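Local coordinates for subtilase cytotoxin subunit A (Escherichia coli, PDB 2IY9), which cuts the host endoplasmic reticulum chaperone BiP at a single site as the serine protease subunit of the AB5 subtilase cytotoxin, bringing on stress and cell death, at residues A[96-101]-A[110-115]; A[143-148]-A[295-300]; A[169-174]-A[207-212]. One frame throughout, in Å; residues are numbered along the deposited sequence.

Contact 1: A[96-101]-A[110-115]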
# COMPACT_ATOMS: atom_id res chain seq x y z
N LEU A 96 7.77 -7.08 0.53
CA LEU A 96 6.74 -7.25 1.56
C LEU A 96 5.41 -7.74 0.99
O LEU A 96 4.70 -8.51 1.64
CB LEU A 96 6.54 -5.95 2.35
CG LEU A 96 7.74 -5.50 3.20
CD1 LEU A 96 7.44 -4.13 3.79
CD2 LEU A 96 8.10 -6.52 4.31
N ILE A 97 5.10 -7.29 -0.22
CA ILE A 97 3.90 -7.71 -0.94
C ILE A 97 4.03 -9.14 -1.46
O ILE A 97 3.12 -9.96 -1.29
CB ILE A 97 3.59 -6.75 -2.10
CG1 ILE A 97 3.27 -5.34 -1.57
CG2 ILE A 97 2.43 -7.27 -2.99
CD1 ILE A 97 3.34 -4.28 -2.66
N ALA A 98 5.15 -9.45 -2.10
CA ALA A 98 5.18 -10.62 -3.01
C ALA A 98 6.37 -11.59 -2.94
O ALA A 98 6.40 -12.58 -3.69
CB ALA A 98 4.99 -10.12 -4.44
N SER A 99 7.38 -11.31 -2.11
CA SER A 99 8.58 -12.17 -2.10
C SER A 99 8.25 -13.66 -1.86
O SER A 99 7.47 -13.99 -0.98
CB SER A 99 9.63 -11.69 -1.09
OG SER A 99 10.63 -12.69 -0.89
N ARG A 100 8.87 -14.53 -2.65
CA ARG A 100 8.55 -15.97 -2.62
C ARG A 100 9.46 -16.79 -1.73
O ARG A 100 9.17 -17.95 -1.43
CB ARG A 100 8.56 -16.53 -4.04
CG ARG A 100 7.50 -15.85 -4.88
CD ARG A 100 7.26 -16.52 -6.22
NE ARG A 100 6.18 -15.80 -6.89
CZ ARG A 100 5.67 -16.12 -8.08
NH1 ARG A 100 6.14 -17.16 -8.76
NH2 ARG A 100 4.69 -15.38 -8.58
N TYR A 101 10.57 -16.20 -1.32
CA TYR A 101 11.47 -16.81 -0.35
C TYR A 101 12.41 -15.75 0.21
O TYR A 101 12.61 -14.70 -0.41
CB TYR A 101 12.27 -17.97 -0.97
CG TYR A 101 13.01 -17.67 -2.27
CD1 TYR A 101 14.28 -17.11 -2.27
CD2 TYR A 101 12.43 -17.99 -3.49
CE1 TYR A 101 14.96 -16.85 -3.48
CE2 TYR A 101 13.09 -17.75 -4.68
CZ TYR A 101 14.34 -17.19 -4.67
OH TYR A 101 14.96 -16.96 -5.88
N ALA A 110 1.28 -13.27 -6.01
CA ALA A 110 1.16 -12.02 -6.77
C ALA A 110 2.39 -11.74 -7.61
O ALA A 110 3.49 -12.20 -7.31
CB ALA A 110 0.89 -10.83 -5.83
N LEU A 111 2.18 -10.98 -8.68
CA LEU A 111 3.26 -10.42 -9.47
C LEU A 111 3.32 -8.92 -9.20
O LEU A 111 2.43 -8.37 -8.55
CB LEU A 111 3.05 -10.69 -10.95
CG LEU A 111 2.96 -12.15 -11.39
CD1 LEU A 111 2.58 -12.26 -12.87
CD2 LEU A 111 4.26 -12.87 -11.13
N ILE A 112 4.37 -8.28 -9.69
CA ILE A 112 4.64 -6.88 -9.40
C ILE A 112 4.85 -6.11 -10.70
O ILE A 112 5.61 -6.53 -11.58
CB ILE A 112 5.91 -6.74 -8.50
CG1 ILE A 112 5.71 -7.41 -7.12
CG2 ILE A 112 6.38 -5.26 -8.40
CD1 ILE A 112 4.64 -6.74 -6.23
N SER A 113 4.16 -4.98 -10.82
CA SER A 113 4.41 -4.02 -11.89
C SER A 113 5.07 -2.80 -11.28
O SER A 113 4.42 -2.04 -10.54
CB SER A 113 3.12 -3.63 -12.60
OG SER A 113 3.37 -2.66 -13.60
N SER A 114 6.36 -2.62 -11.57
CA SER A 114 7.13 -1.53 -11.01
C SER A 114 6.97 -0.26 -11.83
O SER A 114 7.15 -0.26 -13.06
CB SER A 114 8.60 -1.89 -10.90
OG SER A 114 9.32 -0.83 -10.31
N ARG A 115 6.59 0.82 -11.16
CA ARG A 115 6.45 2.10 -11.83
C ARG A 115 7.34 3.08 -11.09
O ARG A 115 6.99 3.59 -10.01
CB ARG A 115 4.98 2.53 -11.88
CG ARG A 115 4.13 1.59 -12.74
CD ARG A 115 2.65 1.91 -12.73
NE ARG A 115 1.96 1.03 -13.68
CZ ARG A 115 1.76 1.34 -14.96
NH1 ARG A 115 2.18 2.50 -15.45
NH2 ARG A 115 1.15 0.47 -15.76
O HOH W 1 5.85 -12.88 -6.28
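Ile97 and Ala98, late in helix 84-98, pack against Ile112 of strand 111-116 in a buried helix-on-sheet contact, which a watered polar fringe continues outward. This is the return limb of a beta-alpha-beta crossover: strand 65-70, helix 84-98 and strand 111-116 follow one another, and the two strands run parallel as neighbours in the central sheet of the subtilase fold. The helix also carries His89, the probable histidine of the charge relay, as in other subtilases.

The apolar part gathers on one methyl. Ile112 CD1 sits 3.8 Å from Ala98 CB and 4.0 Å from Ile97 CG2. Ile112 CG1 lies opposite the carbonyl carbon (chi1 -64°), and a second turn of the same sense (chi2 -66°) folds CD1 back into this position. A branched isoleucine suits the strand because it fills the layer between sheet and helix. Alanine suits its place because its short methyl lets the backbones close up: Ala98 CB comes to 3.8 Å from Ala110 O. Beyond the strand, Ile97 also reaches Val48 and Val50 of strand 47-52 and Ala276 of helix 271-288.

Farther out, the extended chain of Arg100 runs along the outer margin of the contact. NH2 stands 3.6 Å from Leu111 CD2 and equally far from Ala110 O, which lies at the edge of the guanidinium in its plane. That spacing is too long for a direct hydrogen bond. A water bridges instead: it lies 2.7 Å from both Ala98 O and Ala110 O, can donate to either, and accepts from Arg100 NE over 3.0 Å.

With no direct hydrogen bond across the segments, side-chain fit joins them inside, whereas at the outer margin, where Arg100 is exposed, its positive charge probably favours the cluster of oxygens around the water.

Contact 2: A[143-148]-A[295-300]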
# COMPACT_ATOMS: atom_id res chain seq x y z
N GLU A 143 -5.01 -7.22 -12.84
CA GLU A 143 -3.70 -6.67 -13.21
C GLU A 143 -3.68 -5.18 -12.88
O GLU A 143 -4.37 -4.38 -13.52
CB GLU A 143 -3.37 -6.91 -14.69
CG GLU A 143 -3.30 -8.40 -15.07
CD GLU A 143 -2.99 -8.66 -16.55
OE1 GLU A 143 -3.12 -7.74 -17.39
OE2 GLU A 143 -2.60 -9.80 -16.87
N GLU A 144 -2.90 -4.82 -11.86
CA GLU A 144 -2.76 -3.42 -11.39
C GLU A 144 -4.09 -2.80 -10.91
O GLU A 144 -4.34 -1.59 -11.06
CB GLU A 144 -2.05 -2.55 -12.44
CG GLU A 144 -0.68 -3.10 -12.86
CD GLU A 144 0.21 -2.06 -13.49
OE1 GLU A 144 0.44 -2.14 -14.71
OE2 GLU A 144 0.69 -1.16 -12.77
N LYS A 145 -4.94 -3.65 -10.34
CA LYS A 145 -6.16 -3.22 -9.67
C LYS A 145 -5.80 -2.59 -8.32
O LYS A 145 -6.40 -1.58 -7.88
CB LYS A 145 -7.06 -4.44 -9.44
CG LYS A 145 -8.49 -4.11 -9.03
CD LYS A 145 -9.28 -5.38 -8.77
CE LYS A 145 -10.77 -5.11 -8.53
NZ LYS A 145 -11.46 -4.59 -9.77
N ILE A 146 -4.85 -3.23 -7.64
CA ILE A 146 -4.34 -2.74 -6.38
C ILE A 146 -3.04 -2.01 -6.64
O ILE A 146 -2.08 -2.59 -7.12
CB ILE A 146 -4.10 -3.88 -5.35
CG1 ILE A 146 -5.37 -4.74 -5.15
CG2 ILE A 146 -3.58 -3.29 -4.03
CD1 ILE A 146 -6.68 -3.92 -4.96
N ILE A 147 -3.05 -0.71 -6.32
CA ILE A 147 -1.94 0.19 -6.58
C ILE A 147 -1.28 0.63 -5.26
O ILE A 147 -1.88 1.36 -4.47
CB ILE A 147 -2.42 1.44 -7.38
CG1 ILE A 147 -3.12 1.02 -8.69
CG2 ILE A 147 -1.25 2.38 -7.68
CD1 ILE A 147 -3.97 2.14 -9.29
N ASN A 148 -0.04 0.19 -5.06
CA ASN A 148 0.69 0.48 -3.82
C ASN A 148 1.53 1.74 -3.94
O ASN A 148 2.43 1.84 -4.79
CB ASN A 148 1.58 -0.69 -3.45
CG ASN A 148 2.26 -0.51 -2.10
OD1 ASN A 148 3.37 0.05 -2.00
ND2 ASN A 148 1.58 -0.93 -1.06
N THR A 295 -15.12 -0.41 -4.69
CA THR A 295 -15.95 -0.15 -3.51
C THR A 295 -16.12 -1.41 -2.65
O THR A 295 -15.97 -1.34 -1.42
CB THR A 295 -17.31 0.49 -3.88
OG1 THR A 295 -17.09 1.75 -4.53
CG2 THR A 295 -18.16 0.73 -2.62
N GLU A 296 -16.41 -2.54 -3.28
CA GLU A 296 -16.60 -3.80 -2.55
C GLU A 296 -15.32 -4.27 -1.85
O GLU A 296 -15.36 -4.69 -0.69
CB GLU A 296 -17.17 -4.91 -3.43
CG GLU A 296 -17.54 -6.17 -2.62
CD GLU A 296 -17.78 -7.43 -3.45
OE1 GLU A 296 -17.86 -7.35 -4.70
OE2 GLU A 296 -17.88 -8.52 -2.83
N LEU A 297 -14.19 -4.22 -2.55
CA LEU A 297 -12.89 -4.55 -1.95
C LEU A 297 -12.59 -3.65 -0.75
O LEU A 297 -12.27 -4.14 0.33
CB LEU A 297 -11.77 -4.44 -2.99
CG LEU A 297 -11.54 -5.67 -3.87
CD1 LEU A 297 -10.78 -5.27 -5.13
CD2 LEU A 297 -10.76 -6.73 -3.10
N LYS A 298 -12.73 -2.33 -0.95
CA LYS A 298 -12.46 -1.37 0.13
C LYS A 298 -13.38 -1.60 1.34
O LYS A 298 -12.91 -1.68 2.48
CB LYS A 298 -12.59 0.07 -0.36
CG LYS A 298 -12.34 1.12 0.73
CD LYS A 298 -12.11 2.51 0.14
CE LYS A 298 -11.97 3.53 1.26
NZ LYS A 298 -11.75 4.89 0.71
N ARG A 299 -14.69 -1.72 1.07
CA ARG A 299 -15.67 -2.01 2.11
C ARG A 299 -15.35 -3.29 2.90
O ARG A 299 -15.36 -3.28 4.12
CB ARG A 299 -17.09 -2.10 1.50
CG ARG A 299 -18.20 -2.34 2.52
CD ARG A 299 -19.58 -2.44 1.84
NE ARG A 299 -19.67 -3.59 0.94
CZ ARG A 299 -19.78 -3.52 -0.39
NH1 ARG A 299 -19.83 -2.34 -1.01
NH2 ARG A 299 -19.85 -4.63 -1.11
N THR A 300 -15.07 -4.39 2.20
CA THR A 300 -14.77 -5.63 2.90
C THR A 300 -13.52 -5.48 3.77
O THR A 300 -13.52 -5.92 4.92
CB THR A 300 -14.67 -6.84 1.95
OG1 THR A 300 -15.92 -7.00 1.26
CG2 THR A 300 -14.36 -8.12 2.73
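Lys145 and Ile146, leading into strand 147-149, meet Leu297 of helix 294-304 where that helix covers the central parallel sheet of the alpha/beta subtilase fold. The contact is small and buried: the closest alpha carbons, those of Ile146 and Leu297, are 9.8 Å apart, so side chains alone span the gap.

Along the chain, Glu144 comes first, at a corner. Its positive phi (61°) helps to turn the backbone, and its carboxylate makes a salt bridge to Arg115 and also bonds to Ser49 OG, away from the helix.

Lys145 points the other way. With CG anti to the backbone N (chi1 -167°), its aliphatic chain runs out obliquely across Leu297. CD passes 3.9 Å from Leu297 CD1, and CE comes to 3.4 Å from the same methyl, tighter than an ordinary carbon-carbon contact. A bend at the last torsion (chi4 66°) then carries the ammonium to the carbonyls of Ala292 and Asp174. Lysine suits the place because its methylenes can pack like an apolar side chain while the nitrogen supplies protons to two backbone oxygens; these acceptors probably ease the burial of its charge.

Ile146 follows, where the chain turns again. Its CB does not point straight at the helix, but its outer methyl does the touching, and the side chain also packs on Leu176 and Val178 of strand 176-180 and on Thr286 of helix 271-288.

Leu297 suits its place because its CD1 branch meets both neighbours while the side chain also packs on Leu176. Met285 and Thr286 also touch it, as does Phe330 of helix 323-331, which belongs to the A2 domain and is tied to helix 271-288 by the Cys288-Cys331 disulfide. At the tip of the fork, Leu297 CD1 lies 4.3 Å from Ile146 CD1.

Contact 3: A[169-174]-A[207-212]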
# COMPACT_ATOMS: atom_id res chain seq x y z
N MET A 169 -11.02 8.23 -10.86
CA MET A 169 -10.77 6.81 -10.55
C MET A 169 -11.90 6.29 -9.65
O MET A 169 -12.34 5.16 -9.81
CB MET A 169 -9.41 6.60 -9.88
CG MET A 169 -9.17 5.16 -9.37
SD MET A 169 -7.58 4.89 -8.54
CE MET A 169 -7.10 6.60 -8.33
N GLY A 170 -12.37 7.13 -8.73
CA GLY A 170 -13.48 6.76 -7.85
C GLY A 170 -14.74 6.43 -8.63
O GLY A 170 -15.36 5.39 -8.42
N ARG A 171 -15.09 7.31 -9.56
CA ARG A 171 -16.24 7.09 -10.44
C ARG A 171 -16.12 5.79 -11.24
O ARG A 171 -17.11 5.07 -11.40
CB ARG A 171 -16.46 8.29 -11.35
CG ARG A 171 -17.15 9.43 -10.63
CD ARG A 171 -17.52 10.56 -11.58
NE ARG A 171 -16.37 11.13 -12.29
CZ ARG A 171 -15.56 12.06 -11.79
NH1 ARG A 171 -15.72 12.54 -10.57
NH2 ARG A 171 -14.56 12.50 -12.54
N ASN A 172 -14.92 5.49 -11.71
CA ASN A 172 -14.64 4.26 -12.47
C ASN A 172 -14.88 3.00 -11.65
O ASN A 172 -15.26 1.96 -12.19
CB ASN A 172 -13.20 4.28 -13.01
CG ASN A 172 -12.95 5.43 -13.98
OD1 ASN A 172 -13.89 6.06 -14.48
ND2 ASN A 172 -11.68 5.71 -14.25
N ASN A 173 -14.62 3.10 -10.34
CA ASN A 173 -14.93 2.03 -9.40
C ASN A 173 -14.22 0.70 -9.71
O ASN A 173 -14.76 -0.38 -9.47
CB ASN A 173 -16.46 1.84 -9.32
CG ASN A 173 -16.89 1.18 -8.02
OD1 ASN A 173 -16.12 1.10 -7.06
ND2 ASN A 173 -18.13 0.70 -7.99
N ASP A 174 -13.02 0.79 -10.27
CA ASP A 174 -12.30 -0.40 -10.72
C ASP A 174 -11.00 -0.65 -9.96
O ASP A 174 -10.61 -1.80 -9.75
CB ASP A 174 -12.06 -0.37 -12.23
CG ASP A 174 -11.41 0.93 -12.71
OD1 ASP A 174 -11.21 1.88 -11.91
OD2 ASP A 174 -11.10 1.01 -13.92
N SER A 207 -20.67 13.89 -0.42
CA SER A 207 -21.16 12.54 -0.13
C SER A 207 -20.74 11.53 -1.21
O SER A 207 -20.28 10.42 -0.90
CB SER A 207 -22.67 12.54 0.04
OG SER A 207 -23.12 11.24 0.33
N VAL A 208 -20.88 11.92 -2.47
CA VAL A 208 -20.57 11.03 -3.60
C VAL A 208 -19.08 10.70 -3.66
O VAL A 208 -18.69 9.53 -3.76
CB VAL A 208 -21.10 11.62 -4.93
CG1 VAL A 208 -20.55 10.86 -6.13
CG2 VAL A 208 -22.64 11.59 -4.92
N ASN A 209 -18.23 11.73 -3.55
CA ASN A 209 -16.79 11.51 -3.60
C ASN A 209 -16.24 10.74 -2.40
O ASN A 209 -15.29 9.97 -2.55
CB ASN A 209 -16.04 12.83 -3.79
CG ASN A 209 -16.16 13.35 -5.21
OD1 ASN A 209 -16.25 12.57 -6.16
ND2 ASN A 209 -16.16 14.67 -5.36
N LYS A 210 -16.86 10.91 -1.22
CA LYS A 210 -16.47 10.11 -0.05
C LYS A 210 -16.82 8.65 -0.28
O LYS A 210 -15.98 7.77 -0.05
CB LYS A 210 -17.13 10.61 1.23
CG LYS A 210 -16.70 11.99 1.69
CD LYS A 210 -17.39 12.42 3.00
CE LYS A 210 -18.89 12.22 2.96
NZ LYS A 210 -19.59 12.72 4.18
N LYS A 211 -18.04 8.40 -0.75
CA LYS A 211 -18.55 7.04 -0.97
C LYS A 211 -17.79 6.28 -2.06
O LYS A 211 -17.61 5.06 -1.94
CB LYS A 211 -20.05 7.06 -1.31
CG LYS A 211 -20.96 7.43 -0.13
CD LYS A 211 -22.44 7.30 -0.54
CE LYS A 211 -23.39 7.77 0.56
NZ LYS A 211 -23.20 7.05 1.85
N GLN A 212 -17.35 6.97 -3.11
CA GLN A 212 -16.54 6.34 -4.17
C GLN A 212 -15.02 6.47 -4.02
O GLN A 212 -14.26 6.04 -4.90
CB GLN A 212 -16.97 6.80 -5.58
CG GLN A 212 -18.14 7.73 -5.63
CD GLN A 212 -18.41 8.25 -7.03
OE1 GLN A 212 -19.27 7.73 -7.74
NE2 GLN A 212 -17.71 9.30 -7.40
O HOH W 2 -17.65 11.97 -8.59
O HOH W 3 -14.01 3.40 -5.76
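Gly170 and Gln212 bring together the ends of two helices, 160-172 and 207-211, at the periphery of the alpha/beta subtilase fold, one side pressed backbone to backbone and the other joined through water. On the tight side, Gly170 CA is 3.1 Å from Gln212 O. Glycine fits because it has no side chain to hold the carbonyl off. Gln212 CB packs back on Gly170 O at 3.6 Å. The glutamine amide then reaches across Arg171, its NE2 in nonbonded contact with the aliphatic CG of Arg171.

Toward solvent the contact is looser. Arg171, bent at chi3 (-59°), swings its guanidinium out beside the second helix, its plane turned 44° from that of the Gln212 amide. Arg171 NH1 stays 4.4 Å from Asn209 OD1, too far to bond. Arginine is long enough to reach toward the second helix, the short asparagine offers an amide oxygen, and a water fills the gap. This water lies at the guanidinium edge, in its plane: it accepts from Arg171 NH1 at 2.8 Å, takes a weak bond from Gln212 NE2, and donates to Asn209 OD1 at 2.9 Å.

From the N terminus, contact 1 comes first, closing the short connection between helix 84-98 and strand 111-116, with eight residues between its segments. Contact 2 follows in series, with 146 residues between 143-148 and the helical segment 295-300. Nested inside it, contact 3 closes the stretch 175-206, which includes strand 176-180. Contacts 1 and 2 meet on the central sheet: Arg115 NE forms a 2.7 Å salt bridge with Glu144 OE2, and Ile97 packs against Asn148. Contacts 2 and 3 also touch, through a probable hydrogen bond between Thr295 OG1 and Asn173 OD1, so the sheet is linked through helix 294-304 to the peripheral helix pair.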